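Local coordinates for 2-oxoglutarate (2OG) and Fe(II)-dependent oxygenase superfamily protein (Arabidopsis thaliana, PDB 6KWB), which probably catalyses the 2-oxoglutarate-dependent, irreversible oxidation of the auxin indole-3-acetic acid to inactive 2-oxoindole-3-acetic acid, at residues I49-R54 and F149-Y154; T176-D181 and S240-L245. One frame throughout, in Å; residues are numbered along the deposited sequence.

Overall arrangement
The two contacts follow one another along the chain and neither crosses nor nests. From the N terminus, the chain reaches the end of helix 38-52 and then runs through a stretch that includes helices 92-101 and 106-133. Contact 1 closes this first loop when strand 147-155 returns beside the helix end. It ties the N-terminal region to the double-stranded beta-helix core. Contact 2 opens later, at strand 175-179, and closes when strand 237-245 pairs with it. The loop it closes carries strands 187-190, 197-199, 207-211 and 228-231, and helix 213-218. Strands 147-155 and 237-245 are sheet neighbours, so the contacts meet through backbone bonds such as Asn152 N to Ser240 O. Both touch the bound 2-oxoglutarate.

Contact 1. Residues I49-R54 and F149-Y154; sequences IDLFQR and FRINKY. With AKG (2-oxoglutaric acid), chain E.
Lys153 lays its CB over the centre of the Phe52 ring face, in a CH-pi contact 3.5 Å from CB to the ring centroid. This packs the end of helix 38-52 against strand 147-155 of the double-stranded beta-helix, the core fold of 2-oxoglutarate oxygenases. With CG trans to the backbone N (chi1 -176°), the extended Lys153 chain carries CD back along Phe52, 3.9 Å from Phe52 CB. The ring edge faces the strand backbone, with Phe52 CZ 3.6 Å from Ile151 O. Beside it, Ile151 CG1 lies 4.2 Å from Phe52 CE2, and Ile151 CD1 meets Leu51 CD1 at 4.3 Å. Within 49-54, Arg54 NH2 forms a salt bridge with Asp50 OD2, and Gln108 adds a hydrogen bond to each of these two residues.

Asn152 points away from the helix, to the ligand side of the strand. Tyr81 OH bonds its OD1, and its ND2 is also bonded to Ser240 OG. Tyr154 OH donates to O4 of 2-oxoglutarate, though that oxygen is less surely placed. The bond from Asn152 ND2 to O1 of 2-oxoglutarate is weak, at 3.3 Å and 123° at the hydrogen.

Contact 2. Residues T176-D181 and S240-L245; sequences TILQDD and SIASFL. With AKG (2-oxoglutaric acid), chain E.
Ile177 and Ser243 form a hydrogen-bonded antiparallel pair in the major sheet of the double-stranded beta-helix. Ile177 N to Ser243 O and Ser243 N to Ile177 O are both 3.0 Å. Gln179 and Ile241 make a second such pair, with Ile241 N to Gln179 O at 2.9 Å. This is the tight part of the contact. Gln179 and Ile241 run alongside each other from the same face of the sheet. The extended glutamine (chi1 179°) brings its amide to Ile241 CD1, which is 3.6 Å from Gln179 CD. Tyr115 OH and the Met41 carbonyl take the amide's polar ends.

The other face of the sheet carries Thr176, Leu178, Ala242 and Phe244 and lines the 2-oxoglutarate site. Leu178 CD1 packs 4.1 Å from Ala242 CB and also touches C3 of the ligand. Ser240 OG donates to O4 of 2-oxoglutarate, though the position of that oxygen is less certain. Thr176 flanks Phe244, with Thr176 CG2 3.7 Å from Phe244 CE1. Thr176 OG1 is hydrogen-bonded to OD2 of Asp171, a magnesium ligand. The edge of the Phe244 ring meets the ligand's C1 carboxylate, with Phe244 CZ 3.4 Å from its O2. An alanine in place of Phe244 would probably open a gap beside Thr176 and leave the C1 carboxylate without the ring edge that flanks it.

The contact loosens past the paired strands. Asp180 is partly exposed, and its OD1 comes only within 4.2 Å of Ser240 CB. That OD1 sits near O3 of 2-oxoglutarate, and Arg238 pairs with both Asp180 and the ligand. Strand 207-211 flanks 175-179, strand 147-155 flanks 237-245, and helix 106-133 covers the Ile177, Ile241 and Ser243 face.

Contact 1. Residues I49-R54 and F149-Y154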
ATOM      1  N   ILE A  49      13.877   5.756  -8.210  1.00 66.98           N
ATOM      2  CA  ILE A  49      14.869   6.772  -7.878  1.00 70.80           C
ATOM      3  C   ILE A  49      15.185   7.595  -9.118  1.00 71.98           C
ATOM      4  O   ILE A  49      15.298   8.824  -9.066  1.00 74.23           O
ATOM      5  CB  ILE A  49      16.147   6.141  -7.331  1.00 71.56           C
ATOM      6  CG1 ILE A  49      15.908   5.655  -5.895  1.00 65.31           C
ATOM      7  CG2 ILE A  49      17.300   7.137  -7.420  1.00 60.58           C
ATOM      8  CD1 ILE A  49      16.968   4.734  -5.379  1.00 60.18           C
ATOM      9  N   ASP A  50      15.267   6.905 -10.245  1.00 70.52           N
ATOM     10  CA  ASP A  50      15.612   7.545 -11.491  1.00 70.09           C
ATOM     11  C   ASP A  50      14.436   8.390 -12.010  1.00 72.37           C
ATOM     12  O   ASP A  50      14.623   9.471 -12.578  1.00 75.77           O
ATOM     13  CB  ASP A  50      16.024   6.481 -12.520  1.00 73.56           C
ATOM     14  CG  ASP A  50      16.596   7.088 -13.786  1.00 78.31           C
ATOM     15  OD1 ASP A  50      17.714   7.652 -13.722  1.00 92.60           O
ATOM     16  OD2 ASP A  50      15.921   7.049 -14.828  1.00 70.75           O
ATOM     17  N   LEU A  51      13.220   7.893 -11.814  1.00 74.69           N
ATOM     18  CA  LEU A  51      12.025   8.590 -12.275  1.00 67.04           C
ATOM     19  C   LEU A  51      11.884   9.929 -11.555  1.00 67.06           C
ATOM     20  O   LEU A  51      11.476  10.912 -12.165  1.00 66.32           O
ATOM     21  CB  LEU A  51      10.788   7.735 -12.050  1.00 62.48           C
ATOM     22  CG  LEU A  51      10.415   6.808 -13.207  1.00 68.56           C
ATOM     23  CD1 LEU A  51       9.035   6.228 -12.983  1.00 63.23           C
ATOM     24  CD2 LEU A  51      10.521   7.485 -14.571  1.00 68.61           C
ATOM     25  N   PHE A  52      12.253   9.983 -10.271  1.00 65.00           N
ATOM     26  CA  PHE A  52      12.111  11.229  -9.513  1.00 66.55           C
ATOM     27  C   PHE A  52      13.111  12.301  -9.960  1.00 72.77           C
ATOM     28  O   PHE A  52      12.895  13.489  -9.712  1.00 74.53           O
ATOM     29  CB  PHE A  52      12.265  10.987  -8.010  1.00 67.82           C
ATOM     30  CG  PHE A  52      10.977  10.652  -7.331  1.00 69.65           C
ATOM     31  CD1 PHE A  52       9.972  11.591  -7.245  1.00 66.80           C
ATOM     32  CD2 PHE A  52      10.761   9.400  -6.798  1.00 70.12           C
ATOM     33  CE1 PHE A  52       8.785  11.291  -6.652  1.00 62.45           C
ATOM     34  CE2 PHE A  52       9.567   9.098  -6.198  1.00 64.16           C
ATOM     35  CZ  PHE A  52       8.584  10.043  -6.134  1.00 65.82           C
ATOM     36  N   GLN A  53      14.141  11.894 -10.701  1.00 71.02           N
ATOM     37  CA  GLN A  53      15.126  12.832 -11.224  1.00 73.81           C
ATOM     38  C   GLN A  53      14.831  13.194 -12.665  1.00 69.94           C
ATOM     39  O   GLN A  53      15.708  13.628 -13.400  1.00 73.11           O
ATOM     40  CB  GLN A  53      16.536  12.246 -11.091  1.00 69.79           C
ATOM     41  CG  GLN A  53      17.106  12.480  -9.713  1.00 76.48           C
ATOM     42  CD  GLN A  53      18.182  11.501  -9.361  1.00 83.75           C
ATOM     43  OE1 GLN A  53      18.423  10.543 -10.096  1.00 85.49           O
ATOM     44  NE2 GLN A  53      18.837  11.722  -8.224  1.00 94.82           N
ATOM     45  N   ARG A  54      13.581  13.026 -13.065  1.00 69.09           N
ATOM     46  CA  ARG A  54      13.167  13.495 -14.370  1.00 71.05           C
ATOM     47  C   ARG A  54      12.996  15.022 -14.300  1.00 75.04           C
ATOM     48  O   ARG A  54      12.835  15.581 -13.219  1.00 70.67           O
ATOM     49  CB  ARG A  54      11.852  12.838 -14.784  1.00 71.01           C
ATOM     50  CG  ARG A  54      12.005  11.438 -15.352  1.00 75.01           C
ATOM     51  CD  ARG A  54      12.756  11.419 -16.663  1.00 74.31           C
ATOM     52  NE  ARG A  54      12.504  10.191 -17.408  1.00 71.52           N
ATOM     53  CZ  ARG A  54      13.176   9.060 -17.227  1.00 68.42           C
ATOM     54  NH1 ARG A  54      12.880   7.989 -17.955  1.00 74.59           N
ATOM     55  NH2 ARG A  54      14.123   8.992 -16.311  1.00 59.54           N
ATOM     56  N   PHE A 149      -1.421   3.022  -8.009  1.00 64.95           N
ATOM     57  CA  PHE A 149       0.008   2.912  -7.805  1.00 54.60           C
ATOM     58  C   PHE A 149       0.542   4.276  -7.384  1.00 61.07           C
ATOM     59  O   PHE A 149       0.139   5.309  -7.927  1.00 60.40           O
ATOM     60  CB  PHE A 149       0.646   2.438  -9.095  1.00 62.55           C
ATOM     61  CG  PHE A 149       2.114   2.247  -9.018  1.00 63.66           C
ATOM     62  CD1 PHE A 149       2.652   1.170  -8.342  1.00 64.45           C
ATOM     63  CD2 PHE A 149       2.969   3.151  -9.645  1.00 61.91           C
ATOM     64  CE1 PHE A 149       4.037   0.997  -8.284  1.00 65.86           C
ATOM     65  CE2 PHE A 149       4.331   2.993  -9.598  1.00 66.28           C
ATOM     66  CZ  PHE A 149       4.877   1.911  -8.914  1.00 66.91           C
ATOM     67  N   ARG A 150       1.450   4.294  -6.423  1.00 57.28           N
ATOM     68  CA  ARG A 150       1.988   5.559  -5.979  1.00 59.85           C
ATOM     69  C   ARG A 150       3.396   5.367  -5.431  1.00 62.14           C
ATOM     70  O   ARG A 150       3.623   4.581  -4.512  1.00 60.94           O
ATOM     71  CB  ARG A 150       1.061   6.203  -4.939  1.00 59.04           C
ATOM     72  CG  ARG A 150       1.700   7.354  -4.171  1.00 62.96           C
ATOM     73  CD  ARG A 150       0.754   8.532  -3.841  1.00 57.14           C
ATOM     74  NE  ARG A 150       0.515   9.330  -5.034  1.00 72.23           N
ATOM     75  CZ  ARG A 150       0.491  10.662  -5.081  1.00 69.17           C
ATOM     76  NH1 ARG A 150       0.700  11.388  -3.993  1.00 73.62           N
ATOM     77  NH2 ARG A 150       0.261  11.266  -6.237  1.00 61.07           N
ATOM     78  N   ILE A 151       4.342   6.114  -6.002  1.00 61.61           N
ATOM     79  CA  ILE A 151       5.732   6.010  -5.586  1.00 60.38           C
ATOM     80  C   ILE A 151       6.043   7.304  -4.894  1.00 61.17           C
ATOM     81  O   ILE A 151       5.533   8.345  -5.280  1.00 61.52           O
ATOM     82  CB  ILE A 151       6.676   5.771  -6.767  1.00 58.61           C
ATOM     83  CG1 ILE A 151       6.458   6.827  -7.838  1.00 61.97           C
ATOM     84  CG2 ILE A 151       6.387   4.454  -7.384  1.00 59.31           C
ATOM     85  CD1 ILE A 151       7.316   6.621  -9.073  1.00 61.15           C
ATOM     86  N   ASN A 152       6.849   7.237  -3.846  1.00 61.82           N
ATOM     87  CA  ASN A 152       7.052   8.395  -2.991  1.00 61.34           C
ATOM     88  C   ASN A 152       8.515   8.686  -2.727  1.00 65.21           C
ATOM     89  O   ASN A 152       9.281   7.764  -2.498  1.00 66.66           O
ATOM     90  CB  ASN A 152       6.347   8.167  -1.659  1.00 67.12           C
ATOM     91  CG  ASN A 152       4.938   7.640  -1.834  1.00 71.21           C
ATOM     92  OD1 ASN A 152       4.021   8.380  -2.221  1.00 68.47           O
ATOM     93  ND2 ASN A 152       4.756   6.343  -1.553  1.00 62.18           N
ATOM     94  N   LYS A 153       8.876   9.971  -2.707  1.00 67.97           N
ATOM     95  CA  LYS A 153      10.219  10.437  -2.345  1.00 65.42           C
ATOM     96  C   LYS A 153      10.216  11.367  -1.145  1.00 70.60           C
ATOM     97  O   LYS A 153       9.716  12.486  -1.229  1.00 73.98           O
ATOM     98  CB  LYS A 153      10.869  11.168  -3.507  1.00 66.50           C
ATOM     99  CG  LYS A 153      12.294  11.591  -3.234  1.00 72.92           C
ATOM    100  CD  LYS A 153      12.859  12.359  -4.432  1.00 73.15           C
ATOM    101  CE  LYS A 153      14.226  12.944  -4.157  1.00 68.99           C
ATOM    102  NZ  LYS A 153      14.696  13.580  -5.407  1.00 80.87           N
ATOM    103  N   TYR A 154      10.793  10.917  -0.039  1.00 71.17           N
ATOM    104  CA  TYR A 154      10.866  11.739   1.159  1.00 74.64           C
ATOM    105  C   TYR A 154      12.205  12.446   1.311  1.00 75.46           C
ATOM    106  O   TYR A 154      13.256  11.813   1.305  1.00 80.35           O
ATOM    107  CB  TYR A 154      10.616  10.882   2.387  1.00 75.21           C
ATOM    108  CG  TYR A 154       9.263  10.268   2.364  1.00 77.83           C
ATOM    109  CD1 TYR A 154       8.157  10.940   2.873  1.00 78.32           C
ATOM    110  CD2 TYR A 154       9.069   9.034   1.764  1.00 76.18           C
ATOM    111  CE1 TYR A 154       6.894  10.361   2.827  1.00 79.71           C
ATOM    112  CE2 TYR A 154       7.825   8.462   1.701  1.00 76.91           C
ATOM    113  CZ  TYR A 154       6.740   9.118   2.237  1.00 78.10           C
ATOM    114  OH  TYR A 154       5.517   8.506   2.161  1.00 83.36           O
TER
HETATM  115  C1  AKG E 302       1.563   5.675   1.486  1.00 83.76           C
HETATM  116  O1  AKG E 302       2.029   5.895   0.332  1.00 77.10           O
HETATM  117  O2  AKG E 302       0.316   5.697   1.707  1.00 85.65           O
HETATM  118  C2  AKG E 302       2.505   5.386   2.634  1.00 86.50           C
HETATM  119  O5  AKG E 302       2.037   5.325   3.772  1.00 83.62           O
HETATM  120  C3  AKG E 302       3.990   5.196   2.318  1.00 76.69           C
HETATM  121  C4  AKG E 302       4.809   4.741   3.521  1.00 80.83           C
HETATM  122  C5  AKG E 302       6.270   5.117   3.341  1.00 85.24           C
HETATM  123  O3  AKG E 302       7.189   4.614   4.062  1.00 85.32           O
HETATM  124  O4  AKG E 302       6.563   5.962   2.453  1.00 79.98           O

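Contact 2. Residues T176-D181 and S240-L245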
ATOM      1  N   THR A 176      -3.357  -2.130   1.319  1.00 53.86           N
ATOM      2  CA  THR A 176      -2.159  -1.507   0.777  1.00 57.09           C
ATOM      3  C   THR A 176      -0.954  -2.433   0.887  1.00 56.34           C
ATOM      4  O   THR A 176      -0.722  -3.031   1.939  1.00 57.16           O
ATOM      5  CB  THR A 176      -1.797  -0.192   1.508  1.00 58.91           C
ATOM      6  OG1 THR A 176      -2.887   0.724   1.422  1.00 57.13           O
ATOM      7  CG2 THR A 176      -0.522   0.443   0.896  1.00 56.64           C
ATOM      8  N   ILE A 177      -0.195  -2.532  -0.196  1.00 55.24           N
ATOM      9  CA  ILE A 177       1.076  -3.236  -0.204  1.00 54.91           C
ATOM     10  C   ILE A 177       2.204  -2.209  -0.318  1.00 56.70           C
ATOM     11  O   ILE A 177       2.276  -1.430  -1.263  1.00 52.40           O
ATOM     12  CB  ILE A 177       1.145  -4.236  -1.374  1.00 58.09           C
ATOM     13  CG1 ILE A 177      -0.033  -5.215  -1.287  1.00 52.78           C
ATOM     14  CG2 ILE A 177       2.524  -4.937  -1.422  1.00 49.29           C
ATOM     15  CD1 ILE A 177      -0.082  -6.208  -2.394  1.00 54.89           C
ATOM     16  N   LEU A 178       3.088  -2.205   0.655  1.00 54.32           N
ATOM     17  CA  LEU A 178       4.098  -1.171   0.715  1.00 55.11           C
ATOM     18  C   LEU A 178       5.458  -1.781   0.554  1.00 55.61           C
ATOM     19  O   LEU A 178       5.821  -2.710   1.263  1.00 55.51           O
ATOM     20  CB  LEU A 178       4.011  -0.409   2.034  1.00 57.90           C
ATOM     21  CG  LEU A 178       5.113   0.604   2.273  1.00 65.69           C
ATOM     22  CD1 LEU A 178       4.892   1.807   1.365  1.00 67.38           C
ATOM     23  CD2 LEU A 178       5.142   1.008   3.736  1.00 62.48           C
ATOM     24  N   GLN A 179       6.216  -1.275  -0.395  1.00 60.15           N
ATOM     25  CA  GLN A 179       7.619  -1.642  -0.467  1.00 63.12           C
ATOM     26  C   GLN A 179       8.410  -0.481   0.181  1.00 55.35           C
ATOM     27  O   GLN A 179       8.627   0.563  -0.408  1.00 60.38           O
ATOM     28  CB  GLN A 179       8.029  -1.967  -1.923  1.00 55.90           C
ATOM     29  CG  GLN A 179       9.470  -2.327  -2.084  1.00 50.46           C
ATOM     30  CD  GLN A 179       9.878  -2.662  -3.519  1.00 56.50           C
ATOM     31  OE1 GLN A 179       9.057  -2.975  -4.381  1.00 57.73           O
ATOM     32  NE2 GLN A 179      11.148  -2.500  -3.793  1.00 53.75           N
ATOM     33  N   ASP A 180       8.792  -0.656   1.435  1.00 66.51           N
ATOM     34  CA  ASP A 180       9.404   0.427   2.197  1.00 70.63           C
ATOM     35  C   ASP A 180      10.818   0.656   1.734  1.00 75.11           C
ATOM     36  O   ASP A 180      11.261   0.075   0.747  1.00 75.73           O
ATOM     37  CB  ASP A 180       9.421   0.143   3.699  1.00 76.66           C
ATOM     38  CG  ASP A 180       9.292   1.418   4.547  1.00 84.40           C
ATOM     39  OD1 ASP A 180       9.418   2.535   3.994  1.00 80.02           O
ATOM     40  OD2 ASP A 180       9.155   1.301   5.790  1.00 91.17           O
ATOM     41  N   ASP A 181      11.532   1.507   2.456  1.00 78.97           N
ATOM     42  CA  ASP A 181      12.873   1.857   2.054  1.00 83.28           C
ATOM     43  C   ASP A 181      13.832   0.989   2.839  1.00 88.38           C
ATOM     44  O   ASP A 181      13.847   1.020   4.064  1.00 86.08           O
ATOM     45  CB  ASP A 181      13.132   3.340   2.338  1.00 85.45           C
ATOM     46  CG  ASP A 181      14.304   3.902   1.548  1.00 86.69           C
ATOM     47  OD1 ASP A 181      14.888   3.182   0.704  1.00 83.95           O
ATOM     48  OD2 ASP A 181      14.646   5.079   1.787  1.00 87.49           O
ATOM     49  N   SER A 240       9.723   4.978  -1.247  1.00 66.50           N
ATOM     50  CA  SER A 240       8.821   3.877  -0.917  1.00 62.58           C
ATOM     51  C   SER A 240       7.845   3.690  -2.060  1.00 61.17           C
ATOM     52  O   SER A 240       7.530   4.629  -2.793  1.00 61.63           O
ATOM     53  CB  SER A 240       8.072   4.124   0.371  1.00 64.41           C
ATOM     54  OG  SER A 240       6.944   4.916   0.084  1.00 63.75           O
ATOM     55  N   ILE A 241       7.426   2.457  -2.267  1.00 57.69           N
ATOM     56  CA  ILE A 241       6.485   2.167  -3.324  1.00 59.21           C
ATOM     57  C   ILE A 241       5.227   1.580  -2.740  1.00 55.25           C
ATOM     58  O   ILE A 241       5.309   0.597  -2.016  1.00 53.76           O
ATOM     59  CB  ILE A 241       7.079   1.169  -4.339  1.00 54.46           C
ATOM     60  CG1 ILE A 241       8.469   1.614  -4.790  1.00 59.30           C
ATOM     61  CG2 ILE A 241       6.139   0.976  -5.482  1.00 53.41           C
ATOM     62  CD1 ILE A 241       9.405   0.435  -5.234  1.00 59.54           C
ATOM     63  N   ALA A 242       4.068   2.139  -3.085  1.00 56.90           N
ATOM     64  CA  ALA A 242       2.794   1.673  -2.524  1.00 52.03           C
ATOM     65  C   ALA A 242       1.772   1.338  -3.603  1.00 51.74           C
ATOM     66  O   ALA A 242       1.585   2.101  -4.543  1.00 53.02           O
ATOM     67  CB  ALA A 242       2.215   2.713  -1.592  1.00 49.71           C
ATOM     68  N   SER A 243       1.092   0.203  -3.436  1.00 51.04           N
ATOM     69  CA  SER A 243       0.026  -0.186  -4.336  1.00 52.36           C
ATOM     70  C   SER A 243      -1.218  -0.377  -3.536  1.00 54.06           C
ATOM     71  O   SER A 243      -1.248  -1.182  -2.619  1.00 57.26           O
ATOM     72  CB  SER A 243       0.365  -1.455  -5.102  1.00 56.62           C
ATOM     73  OG  SER A 243       1.608  -1.301  -5.763  1.00 61.41           O
ATOM     74  N   PHE A 244      -2.244   0.378  -3.889  1.00 53.05           N
ATOM     75  CA  PHE A 244      -3.476   0.397  -3.136  1.00 55.46           C
ATOM     76  C   PHE A 244      -4.567  -0.374  -3.862  1.00 58.81           C
ATOM     77  O   PHE A 244      -4.897  -0.053  -5.003  1.00 57.05           O
ATOM     78  CB  PHE A 244      -3.968   1.839  -2.914  1.00 57.30           C
ATOM     79  CG  PHE A 244      -2.957   2.774  -2.282  1.00 58.23           C
ATOM     80  CD1 PHE A 244      -2.745   2.767  -0.906  1.00 63.36           C
ATOM     81  CD2 PHE A 244      -2.290   3.725  -3.040  1.00 59.81           C
ATOM     82  CE1 PHE A 244      -1.848   3.636  -0.306  1.00 60.84           C
ATOM     83  CE2 PHE A 244      -1.385   4.607  -2.436  1.00 58.07           C
ATOM     84  CZ  PHE A 244      -1.164   4.553  -1.074  1.00 57.14           C
ATOM     85  N   LEU A 245      -5.123  -1.396  -3.217  1.00 54.22           N
ATOM     86  CA  LEU A 245      -6.378  -1.967  -3.702  1.00 61.84           C
ATOM     87  C   LEU A 245      -7.482  -1.092  -3.146  1.00 56.24           C
ATOM     88  O   LEU A 245      -7.584  -0.965  -1.941  1.00 61.91           O
ATOM     89  CB  LEU A 245      -6.591  -3.405  -3.243  1.00 60.07           C
ATOM     90  CG  LEU A 245      -7.913  -4.031  -3.705  1.00 61.46           C
ATOM     91  CD1 LEU A 245      -7.981  -4.172  -5.221  1.00 60.53           C
ATOM     92  CD2 LEU A 245      -8.155  -5.360  -3.038  1.00 63.08           C
TER
HETATM   93  C1  AKG E 302       1.563   5.675   1.486  1.00 83.76           C
HETATM   94  O1  AKG E 302       2.029   5.895   0.332  1.00 77.10           O
HETATM   95  O2  AKG E 302       0.316   5.697   1.707  1.00 85.65           O
HETATM   96  C2  AKG E 302       2.505   5.386   2.634  1.00 86.50           C
HETATM   97  O5  AKG E 302       2.037   5.325   3.772  1.00 83.62           O
HETATM   98  C3  AKG E 302       3.990   5.196   2.318  1.00 76.69           C
HETATM   99  C4  AKG E 302       4.809   4.741   3.521  1.00 80.83           C
HETATM  100  C5  AKG E 302       6.270   5.117   3.341  1.00 85.24           C
HETATM  101  O3  AKG E 302       7.189   4.614   4.062  1.00 85.32           O
HETATM  102  O4  AKG E 302       6.563   5.962   2.453  1.00 79.98           O